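Local coordinates for hypothetical protein (Bacteroides fragilis, PDB 4JJA) that probably acts as an exo-beta-N-acetylmuramidase on peptidoglycan, although its activity has not been established directly, at residues Y254-M259 with P277-K282; L235-G238 with S242-R245; T260-N265 with L307-H312; R115-Y120 with Y228-I233. One frame throughout, in Å; residues are numbered along the deposited sequence.

Interaction 1. Residues Y254-M259 with P277-K282; sequences YGHPNM and PPQLNK
At the edge of a small antiparallel sheet, His256 and Pro257, where strand 253-256 gives way to a turn, meet Gln279 and Lys282 of the loop that leads into strand 284-288. The flat amide of Gln279 does most of the touching. Its OE1 lies 3.4 Å from CG of Pro257, and its CD rests 3.6 Å from Pro257 CD, so the ring methylenes pack against the amide at van der Waals distance. On the other branch, Gln279 NE2 stands 3.4 Å from His256 NE2, an approach too poorly angled for a hydrogen bond, the imidazole and amide planes being 66° apart. NE2 is instead satisfied by the carbonyl O of Pro240. A bend at chi2 (-61°) folds the Gln279 chain back over this corner.

Beta turns shape both touching corners. Residues 256-259 form a type I turn, where Asn258 N donates to His256 ND1 over 2.9 Å and steadies the imidazole; proline suits the second position, which needs no N-H. Across the contact, two overlapping type II turns, 277-280 and 279-282, place Gln279 and Asn281 with positive phi, a conformation asparagine tolerates well. The second turn is closed by Lys282 N to Gln279 O at 3.0 Å. Beyond it, CB of Lys282 packs 3.9 Å from CG of Pro257, while the rest of this exposed lysine leads away from the corner.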
loop_
_atom_site.group_PDB
_atom_site.type_symbol
_atom_site.label_atom_id
_atom_site.label_comp_id
_atom_site.label_asym_id
_atom_site.label_seq_id
_atom_site.Cartn_x
_atom_site.Cartn_y
_atom_site.Cartn_z
ATOM N N TYR A 254 -12.760 15.509 -4.168
ATOM C CA TYR A 254 -12.234 16.269 -3.038
ATOM C C TYR A 254 -13.102 17.480 -2.802
ATOM O O TYR A 254 -13.676 18.033 -3.725
ATOM C CB TYR A 254 -10.758 16.644 -3.194
ATOM C CG TYR A 254 -10.431 17.601 -4.294
ATOM C CD1 TYR A 254 -10.195 17.135 -5.596
ATOM C CD2 TYR A 254 -10.331 18.963 -4.066
ATOM C CE1 TYR A 254 -9.811 18.016 -6.602
ATOM C CE2 TYR A 254 -9.982 19.829 -5.072
ATOM C CZ TYR A 254 -9.716 19.372 -6.334
ATOM O OH TYR A 254 -9.360 20.236 -7.352
ATOM N N GLY A 255 -13.244 17.886 -1.549
ATOM C CA GLY A 255 -14.053 19.053 -1.271
ATOM C C GLY A 255 -14.059 19.390 0.206
ATOM O O GLY A 255 -13.545 18.660 1.029
ATOM N N HIS A 256 -14.692 20.518 0.541
ATOM C CA HIS A 256 -14.665 21.025 1.903
ATOM C C HIS A 256 -15.824 22.000 2.060
ATOM O O HIS A 256 -16.208 22.668 1.093
ATOM C CB HIS A 256 -13.317 21.750 2.117
ATOM C CG HIS A 256 -13.073 22.220 3.506
ATOM N ND1 HIS A 256 -13.636 23.381 3.991
ATOM C CD2 HIS A 256 -12.424 21.629 4.535
ATOM C CE1 HIS A 256 -13.310 23.501 5.259
ATOM N NE2 HIS A 256 -12.573 22.459 5.622
ATOM N N PRO A 257 -16.390 22.090 3.276
ATOM C CA PRO A 257 -17.533 23.028 3.430
ATOM C C PRO A 257 -17.257 24.500 3.143
ATOM O O PRO A 257 -18.187 25.235 2.866
ATOM C CB PRO A 257 -17.954 22.854 4.862
ATOM C CG PRO A 257 -17.105 21.846 5.451
ATOM C CD PRO A 257 -16.140 21.306 4.483
ATOM N N ASN A 258 -15.988 24.898 3.242
ATOM C CA ASN A 258 -15.576 26.277 3.057
ATOM C C ASN A 258 -15.139 26.562 1.616
ATOM O O ASN A 258 -15.005 27.713 1.251
ATOM C CB ASN A 258 -14.494 26.679 4.082
ATOM C CG ASN A 258 -15.039 26.737 5.520
ATOM O OD1 ASN A 258 -15.364 25.676 6.142
ATOM N ND2 ASN A 258 -15.227 27.939 6.030
HETATM N N MSE A 259 -14.937 25.526 0.788
HETATM C CA MSE A 259 -14.509 25.717 -0.581
HETATM C C MSE A 259 -15.631 26.348 -1.356
HETATM O O MSE A 259 -16.823 26.106 -1.109
HETATM C CB MSE A 259 -14.049 24.386 -1.189
HETATM C CG MSE A 259 -12.566 24.123 -0.845
HETATM SE SE MSE A 259 -11.878 22.379 -1.278
HETATM C CE MSE A 259 -12.195 22.379 -3.121
ATOM N N PRO A 277 -16.130 10.066 9.541
ATOM C CA PRO A 277 -15.304 10.558 8.479
ATOM C C PRO A 277 -15.069 12.075 8.579
ATOM O O PRO A 277 -15.847 12.778 9.225
ATOM C CB PRO A 277 -16.098 10.206 7.190
ATOM C CG PRO A 277 -17.516 10.338 7.614
ATOM C CD PRO A 277 -17.502 9.776 9.022
ATOM N N PRO A 278 -14.020 12.554 7.922
ATOM C CA PRO A 278 -13.799 13.976 7.808
ATOM C C PRO A 278 -15.041 14.686 7.260
ATOM O O PRO A 278 -15.625 14.261 6.265
ATOM C CB PRO A 278 -12.582 14.059 6.865
ATOM C CG PRO A 278 -11.910 12.731 7.026
ATOM C CD PRO A 278 -12.936 11.760 7.316
ATOM N N GLN A 279 -15.424 15.796 7.887
ATOM C CA GLN A 279 -16.526 16.590 7.425
ATOM C C GLN A 279 -17.868 15.845 7.449
ATOM O O GLN A 279 -18.759 16.121 6.647
ATOM C CB GLN A 279 -16.251 17.233 6.046
ATOM C CG GLN A 279 -14.878 17.929 5.911
ATOM C CD GLN A 279 -14.661 19.062 6.855
ATOM O OE1 GLN A 279 -15.568 19.566 7.479
ATOM N NE2 GLN A 279 -13.393 19.458 7.006
ATOM N N LEU A 280 -17.998 14.916 8.391
ATOM C CA LEU A 280 -19.205 14.151 8.599
ATOM C C LEU A 280 -20.411 15.066 8.635
ATOM O O LEU A 280 -20.457 16.001 9.445
ATOM C CB LEU A 280 -19.130 13.346 9.891
ATOM C CG LEU A 280 -20.400 12.645 10.326
ATOM C CD1 LEU A 280 -20.927 11.647 9.248
ATOM C CD2 LEU A 280 -20.177 11.943 11.660
ATOM N N ASN A 281 -21.405 14.780 7.801
ATOM C CA ASN A 281 -22.674 15.480 7.740
ATOM C C ASN A 281 -22.588 16.955 7.332
ATOM O O ASN A 281 -23.555 17.696 7.468
ATOM C CB ASN A 281 -23.491 15.294 9.019
ATOM C CG ASN A 281 -23.927 13.838 9.241
ATOM O OD1 ASN A 281 -24.228 13.105 8.294
ATOM N ND2 ASN A 281 -23.953 13.403 10.495
ATOM N N LYS A 282 -21.462 17.355 6.761
ATOM C CA LYS A 282 -21.264 18.681 6.173
ATOM C C LYS A 282 -21.327 18.654 4.680
ATOM O O LYS A 282 -20.722 17.787 4.071
ATOM C CB LYS A 282 -19.827 19.197 6.473
ATOM C CG LYS A 282 -19.402 19.142 7.843
ATOM C CD LYS A 282 -20.034 20.212 8.637
ATOM C CE LYS A 282 -19.168 20.470 9.883
ATOM N NZ LYS A 282 -19.731 21.702 10.471
#

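Interaction 2. Residues L235-G238 with S242-R245; sequences LFEG and SLGR
Glu237 and Arg245 form a salt bridge between a short 3-10 segment, 235-237, and the loop segment 242-245, three residues beyond Gly238. The guanidinium presents its side edge, NE and NH2 together, to a single oxygen: Glu237 OE2 takes Arg245 NH2 at 2.8 Å through its syn lone pair and NE at 3.1 Å nearly along the C-O bond. Both bonds lie in the guanidinium plane, but the carboxylate is turned 36° against it. Arginine suits the place because its chain, extended from CG to NE, carries two donors to one acceptor. A bound glycerol, probably from crystallisation, bonds to both Glu237 OE1 and Arg245 NH2 and spans the pair.

Next to the salt bridge lies Leu243, whose CD2 touches the aliphatic CG of Glu237 at 3.7 Å and more loosely CB of Phe236. Farther out, Phe236 stacks on Tyr254 and packs against helix 305-314, while Arg245 also touches Asn220 and Phe251. The loop reaches Arg245 through Gly244, which takes a positive phi (97°), a conformation readily adopted by glycine. That bend is fixed by an ST turn: Ser242 OG accepts from Gly244 N at 3.0 Å.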
loop_
_atom_site.group_PDB
_atom_site.type_symbol
_atom_site.label_atom_id
_atom_site.label_comp_id
_atom_site.label_asym_id
_atom_site.label_seq_id
_atom_site.Cartn_x
_atom_site.Cartn_y
_atom_site.Cartn_z
ATOM N N LEU A 235 -2.866 12.567 -0.420
ATOM C CA LEU A 235 -2.192 13.731 0.168
ATOM C C LEU A 235 -3.126 14.630 0.941
ATOM O O LEU A 235 -2.690 15.360 1.852
ATOM C CB LEU A 235 -1.420 14.475 -0.916
ATOM C CG LEU A 235 -0.367 13.621 -1.655
ATOM C CD1 LEU A 235 0.313 14.494 -2.727
ATOM C CD2 LEU A 235 0.654 13.012 -0.717
ATOM N N PHE A 236 -4.406 14.618 0.592
ATOM C CA PHE A 236 -5.379 15.388 1.343
ATOM C C PHE A 236 -5.555 14.948 2.782
ATOM O O PHE A 236 -6.084 15.699 3.591
ATOM C CB PHE A 236 -6.745 15.447 0.656
ATOM C CG PHE A 236 -6.819 16.341 -0.554
ATOM C CD1 PHE A 236 -6.586 17.692 -0.439
ATOM C CD2 PHE A 236 -7.179 15.855 -1.800
ATOM C CE1 PHE A 236 -6.751 18.537 -1.509
ATOM C CE2 PHE A 236 -7.324 16.699 -2.908
ATOM C CZ PHE A 236 -7.085 18.046 -2.745
ATOM N N GLU A 237 -5.081 13.768 3.134
ATOM C CA GLU A 237 -5.115 13.357 4.543
ATOM C C GLU A 237 -4.183 14.220 5.382
ATOM O O GLU A 237 -4.269 14.181 6.592
ATOM C CB GLU A 237 -4.801 11.884 4.685
ATOM C CG GLU A 237 -5.925 11.082 3.990
ATOM C CD GLU A 237 -6.321 9.750 4.488
ATOM O OE1 GLU A 237 -5.501 9.064 5.060
ATOM O OE2 GLU A 237 -7.493 9.369 4.203
ATOM N N GLY A 238 -3.281 14.967 4.762
ATOM C CA GLY A 238 -2.458 15.968 5.425
ATOM C C GLY A 238 -3.065 17.344 5.442
ATOM O O GLY A 238 -2.301 18.303 5.624
ATOM N N SER A 242 -11.917 16.894 2.628
ATOM C CA SER A 242 -12.459 15.552 2.484
ATOM C C SER A 242 -12.058 14.986 1.112
ATOM O O SER A 242 -12.141 15.688 0.090
ATOM C CB SER A 242 -14.004 15.556 2.560
ATOM O OG SER A 242 -14.532 14.253 2.248
ATOM N N LEU A 243 -11.739 13.689 1.105
ATOM C CA LEU A 243 -11.466 12.973 -0.124
ATOM C C LEU A 243 -12.555 11.938 -0.410
ATOM O O LEU A 243 -12.368 10.992 -1.202
ATOM C CB LEU A 243 -10.061 12.380 -0.121
ATOM C CG LEU A 243 -9.644 11.531 1.069
ATOM C CD1 LEU A 243 -10.310 10.161 1.112
ATOM C CD2 LEU A 243 -8.118 11.346 1.057
ATOM N N GLY A 244 -13.716 12.118 0.235
ATOM C CA GLY A 244 -14.871 11.283 -0.086
ATOM C C GLY A 244 -15.125 10.093 0.798
ATOM O O GLY A 244 -16.032 9.305 0.491
ATOM N N ARG A 245 -14.359 9.912 1.863
ATOM C CA ARG A 245 -14.794 8.888 2.849
ATOM C C ARG A 245 -16.189 9.290 3.336
ATOM O O ARG A 245 -16.422 10.438 3.658
ATOM C CB ARG A 245 -13.852 8.759 4.000
ATOM C CG ARG A 245 -12.490 8.179 3.659
ATOM C CD ARG A 245 -11.660 8.165 4.968
ATOM N NE ARG A 245 -10.235 7.938 4.742
ATOM C CZ ARG A 245 -9.659 6.765 4.656
ATOM N NH1 ARG A 245 -10.351 5.665 4.902
ATOM N NH2 ARG A 245 -8.349 6.680 4.429
#

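Interaction 3. Residues T260-N265 with L307-H312; sequences TGYNYN and LIDAYH
Tyr262 reaches from the loop between strands 253-256 and 265-266 to Asp309 on helix 305-314, joining the loop that connects the two edge strands of the three-stranded antiparallel sheet to the helix beside it. The tight part is one hydrogen bond. Tyr262 OH donates to Asp309 OD2 over 3.0 Å, arriving 49° above the carboxylate plane, with the phenol ring turned 72° to that plane. Asp309 OD2 lies at the ring's edge, 3.6 Å from Tyr262 CE1. A tyrosine fits because its long rigid ring bridges the gap and ends in a donor; an aspartate fits because its short chain holds the acceptor close to the helix. With CG anti to the backbone N (chi1 179°), that chain points toward the loop.

OD2 also accepts from Tyr254 OH, its stronger partner, so two phenols share one oxygen and may stabilise its negative charge.

Around this bond the contact is loose: it lies at the surface, is carried by a single pair of side chains, and is flanked by exposed loop. Gly261, with phi 95°, supplies the left-handed bend that turns the chain before Tyr262. The Tyr262 side chain also touches Val287 of strand 284-288. Just before it, the backbone N of Thr260 is taken up by OD1 of Asn313, near the end of the same helix.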
loop_
_atom_site.group_PDB
_atom_site.type_symbol
_atom_site.label_atom_id
_atom_site.label_comp_id
_atom_site.label_asym_id
_atom_site.label_seq_id
_atom_site.Cartn_x
_atom_site.Cartn_y
_atom_site.Cartn_z
ATOM N N THR A 260 -15.251 27.190 -2.309
ATOM C CA THR A 260 -16.210 28.173 -2.811
ATOM C C THR A 260 -16.029 28.283 -4.315
ATOM O O THR A 260 -14.916 28.318 -4.839
ATOM C CB THR A 260 -15.960 29.593 -2.089
ATOM O OG1 THR A 260 -16.216 29.503 -0.656
ATOM C CG2 THR A 260 -16.802 30.744 -2.685
ATOM N N GLY A 261 -17.147 28.268 -5.038
ATOM C CA GLY A 261 -17.089 28.373 -6.483
ATOM C C GLY A 261 -17.093 27.102 -7.319
ATOM O O GLY A 261 -16.723 27.100 -8.505
ATOM N N TYR A 262 -17.548 26.025 -6.698
ATOM C CA TYR A 262 -17.490 24.696 -7.311
ATOM C C TYR A 262 -18.879 24.174 -7.740
ATOM O O TYR A 262 -19.851 24.445 -7.030
ATOM C CB TYR A 262 -16.870 23.726 -6.309
ATOM C CG TYR A 262 -15.412 23.975 -6.115
ATOM C CD1 TYR A 262 -14.457 23.430 -6.985
ATOM C CD2 TYR A 262 -14.981 24.833 -5.096
ATOM C CE1 TYR A 262 -13.076 23.689 -6.796
ATOM C CE2 TYR A 262 -13.636 25.068 -4.908
ATOM C CZ TYR A 262 -12.683 24.526 -5.784
ATOM O OH TYR A 262 -11.340 24.805 -5.588
ATOM N N ASN A 263 -18.818 23.371 -8.830
ATOM C CA ASN A 263 -19.903 22.710 -9.613
ATOM C C ASN A 263 -20.207 21.245 -9.208
ATOM O O ASN A 263 -20.773 20.462 -9.991
ATOM C CB ASN A 263 -19.508 22.653 -11.102
ATOM C CG ASN A 263 -19.686 23.988 -11.824
ATOM O OD1 ASN A 263 -20.461 24.848 -11.408
ATOM N ND2 ASN A 263 -18.959 24.156 -12.898
ATOM N N TYR A 264 -19.712 20.848 -8.052
ATOM C CA TYR A 264 -19.981 19.566 -7.438
ATOM C C TYR A 264 -20.002 19.722 -5.930
ATOM O O TYR A 264 -19.241 20.500 -5.381
ATOM C CB TYR A 264 -18.925 18.551 -7.877
ATOM C CG TYR A 264 -19.047 17.198 -7.234
ATOM C CD1 TYR A 264 -20.096 16.341 -7.570
ATOM C CD2 TYR A 264 -18.112 16.761 -6.334
ATOM C CE1 TYR A 264 -20.230 15.089 -6.955
ATOM C CE2 TYR A 264 -18.200 15.525 -5.740
ATOM C CZ TYR A 264 -19.259 14.708 -6.027
ATOM O OH TYR A 264 -19.393 13.512 -5.396
ATOM N N ASN A 265 -20.837 18.938 -5.277
ATOM C CA ASN A 265 -20.864 18.867 -3.845
ATOM C C ASN A 265 -21.250 17.483 -3.390
ATOM O O ASN A 265 -21.782 16.681 -4.168
ATOM C CB ASN A 265 -21.737 19.952 -3.241
ATOM C CG ASN A 265 -23.144 19.897 -3.685
ATOM O OD1 ASN A 265 -23.887 18.950 -3.388
ATOM N ND2 ASN A 265 -23.555 20.965 -4.350
ATOM N N LEU A 307 -4.306 19.401 -4.785
ATOM C CA LEU A 307 -3.860 19.983 -3.567
ATOM C C LEU A 307 -3.683 21.525 -3.678
ATOM O O LEU A 307 -4.093 22.284 -2.811
ATOM C CB LEU A 307 -2.569 19.244 -3.217
ATOM C CG LEU A 307 -1.946 19.574 -1.887
ATOM C CD1 LEU A 307 -2.778 19.069 -0.720
ATOM C CD2 LEU A 307 -0.573 18.988 -1.797
ATOM N N ILE A 308 -3.075 21.928 -4.786
ATOM C CA ILE A 308 -2.813 23.344 -5.015
ATOM C C ILE A 308 -4.116 24.102 -5.195
ATOM O O ILE A 308 -4.303 25.215 -4.676
ATOM C CB ILE A 308 -1.825 23.493 -6.190
ATOM C CG1 ILE A 308 -0.451 22.959 -5.785
ATOM C CG2 ILE A 308 -1.791 24.953 -6.745
ATOM C CD1 ILE A 308 0.567 22.880 -6.917
ATOM N N ASP A 309 -5.051 23.502 -5.923
ATOM C CA ASP A 309 -6.361 24.099 -6.091
ATOM C C ASP A 309 -7.050 24.362 -4.760
ATOM O O ASP A 309 -7.542 25.467 -4.510
ATOM C CB ASP A 309 -7.206 23.167 -6.971
ATOM C CG ASP A 309 -8.613 23.660 -7.210
ATOM O OD1 ASP A 309 -8.720 24.801 -7.660
ATOM O OD2 ASP A 309 -9.541 22.893 -7.056
ATOM N N ALA A 310 -7.122 23.326 -3.935
ATOM C CA ALA A 310 -7.766 23.486 -2.659
ATOM C C ALA A 310 -7.072 24.491 -1.753
ATOM O O ALA A 310 -7.718 25.283 -1.085
ATOM C CB ALA A 310 -7.883 22.134 -1.957
ATOM N N TYR A 311 -5.731 24.481 -1.749
ATOM C CA TYR A 311 -4.967 25.402 -0.930
ATOM C C TYR A 311 -5.314 26.839 -1.279
ATOM O O TYR A 311 -5.634 27.642 -0.384
ATOM C CB TYR A 311 -3.462 25.172 -1.133
ATOM C CG TYR A 311 -2.618 26.272 -0.494
ATOM C CD1 TYR A 311 -2.410 26.272 0.848
ATOM C CD2 TYR A 311 -2.135 27.315 -1.216
ATOM C CE1 TYR A 311 -1.714 27.282 1.483
ATOM C CE2 TYR A 311 -1.422 28.313 -0.612
ATOM C CZ TYR A 311 -1.209 28.306 0.739
ATOM O OH TYR A 311 -0.526 29.329 1.378
ATOM N N HIS A 312 -5.263 27.185 -2.541
ATOM C CA HIS A 312 -5.534 28.547 -2.921
ATOM C C HIS A 312 -6.993 28.923 -2.782
ATOM O O HIS A 312 -7.311 30.078 -2.536
ATOM C CB HIS A 312 -5.038 28.838 -4.352
ATOM C CG HIS A 312 -3.552 28.843 -4.445
ATOM N ND1 HIS A 312 -2.755 29.787 -3.826
ATOM C CD2 HIS A 312 -2.709 27.986 -5.064
ATOM C CE1 HIS A 312 -1.480 29.502 -4.053
ATOM N NE2 HIS A 312 -1.424 28.413 -4.817
#

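Interaction 4. Residues R115-Y120 with Y228-I233; sequences RFYTYY and YLYPSI
Aromatic contacts dominate where Phe116 and Tyr117 meet Tyr230. Phe116 turns its ring edge toward one face of Tyr230 in an offset edge-to-face pair, with centroids 5.6 Å apart and planes at 78°; its CE1 comes within 3.9 Å of Tyr230 CE2. Phe116 CG is wedged between the backbone N and the carbonyl carbon (chi1 43°), which swings the ring across to the helix. Tyr117 approaches from another direction, roughly at right angles, and brings CD1 to 3.6 Å from Tyr230 OH. Flat, bulky rings suit a buried site where two rings converge on a third.

Most of the polar groups find partners; the exception is Pro231 O, which has none in the model and lies 4.1 Å from Phe116 CZ. Tyr230 OH bonds to a bound glycerol, probably from the crystallisation liquor, which also binds Thr118 N; Tyr117 OH bonds to Ser218. Tyr120, in the first turn of helix 119-132, donates from OH back to Arg115 O of the preceding loop at 2.6 Å, on a lone pair in the carbonyl plane.

Backbone bonding is broken by Pro231, which has no N-H, and the helix kinks there; Leu229 O takes both Ser232 N and Ile233 N. On helix 224-233, Tyr230 lies between the loop leading into helix 119-132 and Phe251, with which its ring makes an edge-to-face contact, while Tyr228 packs against helix 294-300.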
loop_
_atom_site.group_PDB
_atom_site.type_symbol
_atom_site.label_atom_id
_atom_site.label_comp_id
_atom_site.label_asym_id
_atom_site.label_seq_id
_atom_site.Cartn_x
_atom_site.Cartn_y
_atom_site.Cartn_z
ATOM N N ARG A 115 3.881 4.315 -0.496
ATOM C CA ARG A 115 4.688 4.381 0.742
ATOM C C ARG A 115 3.860 4.540 2.015
ATOM O O ARG A 115 4.257 4.095 3.064
ATOM C CB ARG A 115 5.700 5.502 0.604
ATOM C CG ARG A 115 6.748 5.557 1.673
ATOM C CD ARG A 115 7.724 6.678 1.446
ATOM N NE ARG A 115 7.112 7.969 1.579
ATOM C CZ ARG A 115 7.453 9.057 0.882
ATOM N NH1 ARG A 115 8.396 9.014 -0.054
ATOM N NH2 ARG A 115 6.786 10.210 1.104
ATOM N N PHE A 116 2.701 5.169 1.915
ATOM C CA PHE A 116 1.834 5.418 3.039
ATOM C C PHE A 116 0.711 4.408 3.174
ATOM O O PHE A 116 -0.156 4.564 4.047
ATOM C CB PHE A 116 1.346 6.874 3.095
ATOM C CG PHE A 116 0.929 7.473 1.787
ATOM C CD1 PHE A 116 -0.175 6.986 1.095
ATOM C CD2 PHE A 116 1.620 8.554 1.258
ATOM C CE1 PHE A 116 -0.590 7.561 -0.115
ATOM C CE2 PHE A 116 1.210 9.125 0.058
ATOM C CZ PHE A 116 0.124 8.618 -0.634
ATOM N N TYR A 117 0.768 3.306 2.393
ATOM C CA TYR A 117 -0.107 2.136 2.569
ATOM C C TYR A 117 0.791 1.081 3.187
ATOM O O TYR A 117 1.738 0.640 2.545
ATOM C CB TYR A 117 -0.666 1.716 1.241
ATOM C CG TYR A 117 -1.816 0.724 1.359
ATOM C CD1 TYR A 117 -3.108 1.178 1.439
ATOM C CD2 TYR A 117 -1.617 -0.646 1.289
ATOM C CE1 TYR A 117 -4.175 0.343 1.510
ATOM C CE2 TYR A 117 -2.673 -1.535 1.367
ATOM C CZ TYR A 117 -3.965 -1.025 1.479
ATOM O OH TYR A 117 -5.001 -1.935 1.533
ATOM N N THR A 118 0.424 0.656 4.406
ATOM C CA THR A 118 1.375 0.164 5.431
ATOM C C THR A 118 1.678 -1.297 5.548
ATOM O O THR A 118 2.426 -1.698 6.435
ATOM C CB THR A 118 0.946 0.600 6.874
ATOM O OG1 THR A 118 -0.290 -0.008 7.259
ATOM C CG2 THR A 118 0.825 2.112 6.941
ATOM N N TYR A 119 1.135 -2.114 4.669
ATOM C CA TYR A 119 1.404 -3.564 4.774
ATOM C C TYR A 119 2.898 -3.879 4.672
ATOM O O TYR A 119 3.366 -4.773 5.348
ATOM C CB TYR A 119 0.685 -4.383 3.712
ATOM C CG TYR A 119 -0.810 -4.378 3.772
ATOM C CD1 TYR A 119 -1.494 -3.999 4.930
ATOM C CD2 TYR A 119 -1.541 -4.763 2.660
ATOM C CE1 TYR A 119 -2.910 -4.016 4.954
ATOM C CE2 TYR A 119 -2.915 -4.781 2.692
ATOM C CZ TYR A 119 -3.579 -4.384 3.837
ATOM O OH TYR A 119 -4.976 -4.401 3.886
ATOM N N TYR A 120 3.671 -3.135 3.872
ATOM C CA TYR A 120 5.076 -3.439 3.777
ATOM C C TYR A 120 5.801 -3.180 5.110
ATOM O O TYR A 120 6.864 -3.761 5.366
ATOM C CB TYR A 120 5.782 -2.692 2.612
ATOM C CG TYR A 120 5.998 -1.215 2.868
ATOM C CD1 TYR A 120 7.127 -0.740 3.490
ATOM C CD2 TYR A 120 5.026 -0.308 2.541
ATOM C CE1 TYR A 120 7.311 0.608 3.775
ATOM C CE2 TYR A 120 5.158 1.039 2.829
ATOM C CZ TYR A 120 6.301 1.511 3.454
ATOM O OH TYR A 120 6.472 2.840 3.770
ATOM N N TYR A 228 -5.934 4.176 -8.572
ATOM C CA TYR A 228 -5.084 4.987 -9.411
ATOM C C TYR A 228 -4.956 6.434 -8.968
ATOM O O TYR A 228 -3.924 7.064 -9.165
ATOM C CB TYR A 228 -5.525 4.927 -10.872
ATOM C CG TYR A 228 -5.437 3.546 -11.504
ATOM C CD1 TYR A 228 -4.302 2.735 -11.336
ATOM C CD2 TYR A 228 -6.409 3.086 -12.353
ATOM C CE1 TYR A 228 -4.177 1.499 -11.937
ATOM C CE2 TYR A 228 -6.304 1.843 -12.984
ATOM C CZ TYR A 228 -5.208 1.037 -12.792
ATOM O OH TYR A 228 -5.107 -0.176 -13.417
ATOM N N LEU A 229 -6.025 6.978 -8.397
ATOM C CA LEU A 229 -6.017 8.337 -7.852
ATOM C C LEU A 229 -5.381 8.469 -6.474
ATOM O O LEU A 229 -4.936 9.540 -6.096
ATOM C CB LEU A 229 -7.458 8.897 -7.828
ATOM C CG LEU A 229 -8.006 9.348 -9.182
ATOM C CD1 LEU A 229 -9.510 9.599 -9.069
ATOM C CD2 LEU A 229 -7.271 10.581 -9.662
ATOM N N TYR A 230 -5.305 7.355 -5.733
ATOM C CA TYR A 230 -4.818 7.321 -4.388
ATOM C C TYR A 230 -3.480 8.062 -4.195
ATOM O O TYR A 230 -3.362 8.832 -3.209
ATOM C CB TYR A 230 -4.817 5.860 -3.897
ATOM C CG TYR A 230 -4.399 5.602 -2.490
ATOM C CD1 TYR A 230 -5.154 6.006 -1.408
ATOM C CD2 TYR A 230 -3.294 4.830 -2.229
ATOM C CE1 TYR A 230 -4.757 5.748 -0.105
ATOM C CE2 TYR A 230 -2.887 4.554 -0.939
ATOM C CZ TYR A 230 -3.592 5.036 0.124
ATOM O OH TYR A 230 -3.157 4.751 1.407
ATOM N N PRO A 231 -2.492 7.865 -5.076
ATOM C CA PRO A 231 -1.243 8.583 -4.834
ATOM C C PRO A 231 -1.363 10.091 -4.758
ATOM O O PRO A 231 -0.619 10.738 -4.020
ATOM C CB PRO A 231 -0.364 8.181 -6.041
ATOM C CG PRO A 231 -0.943 6.896 -6.489
ATOM C CD PRO A 231 -2.415 6.945 -6.238
ATOM N N SER A 232 -2.279 10.638 -5.547
ATOM C CA SER A 232 -2.510 12.090 -5.606
ATOM C C SER A 232 -3.484 12.531 -4.510
ATOM O O SER A 232 -3.239 13.480 -3.783
ATOM C CB SER A 232 -3.066 12.490 -6.984
ATOM O OG SER A 232 -2.160 12.168 -8.021
ATOM N N ILE A 233 -4.553 11.812 -4.352
ATOM C CA ILE A 233 -5.651 12.238 -3.483
ATOM C C ILE A 233 -5.407 11.951 -2.006
ATOM O O ILE A 233 -5.847 12.712 -1.174
ATOM C CB ILE A 233 -6.999 11.632 -3.998
ATOM C CG1 ILE A 233 -7.296 12.205 -5.370
ATOM C CG2 ILE A 233 -8.186 11.885 -3.046
ATOM C CD1 ILE A 233 -7.604 13.693 -5.415
#

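Overall arrangement
From the N terminus, interaction 4 comes first and closes the longest span, joining the loop before helix 119-132, in the region of the six-stranded parallel sheet, to helix 224-233 at the start of the C-terminal part of the protein. Interaction 2 follows immediately as a tight loop of three intervening residues, touching interaction 4 through Leu243 and Ile233. Interactions 1 and 3 then cross along the chain: 254-259 and 260-265 run on from one another, but their partners are the loop 277-282 and the helix segment 307-312. Interaction 2 packs against both. Together the last three tie the small antiparallel sheet to helix 305-314 and to the segment after helix 224-233.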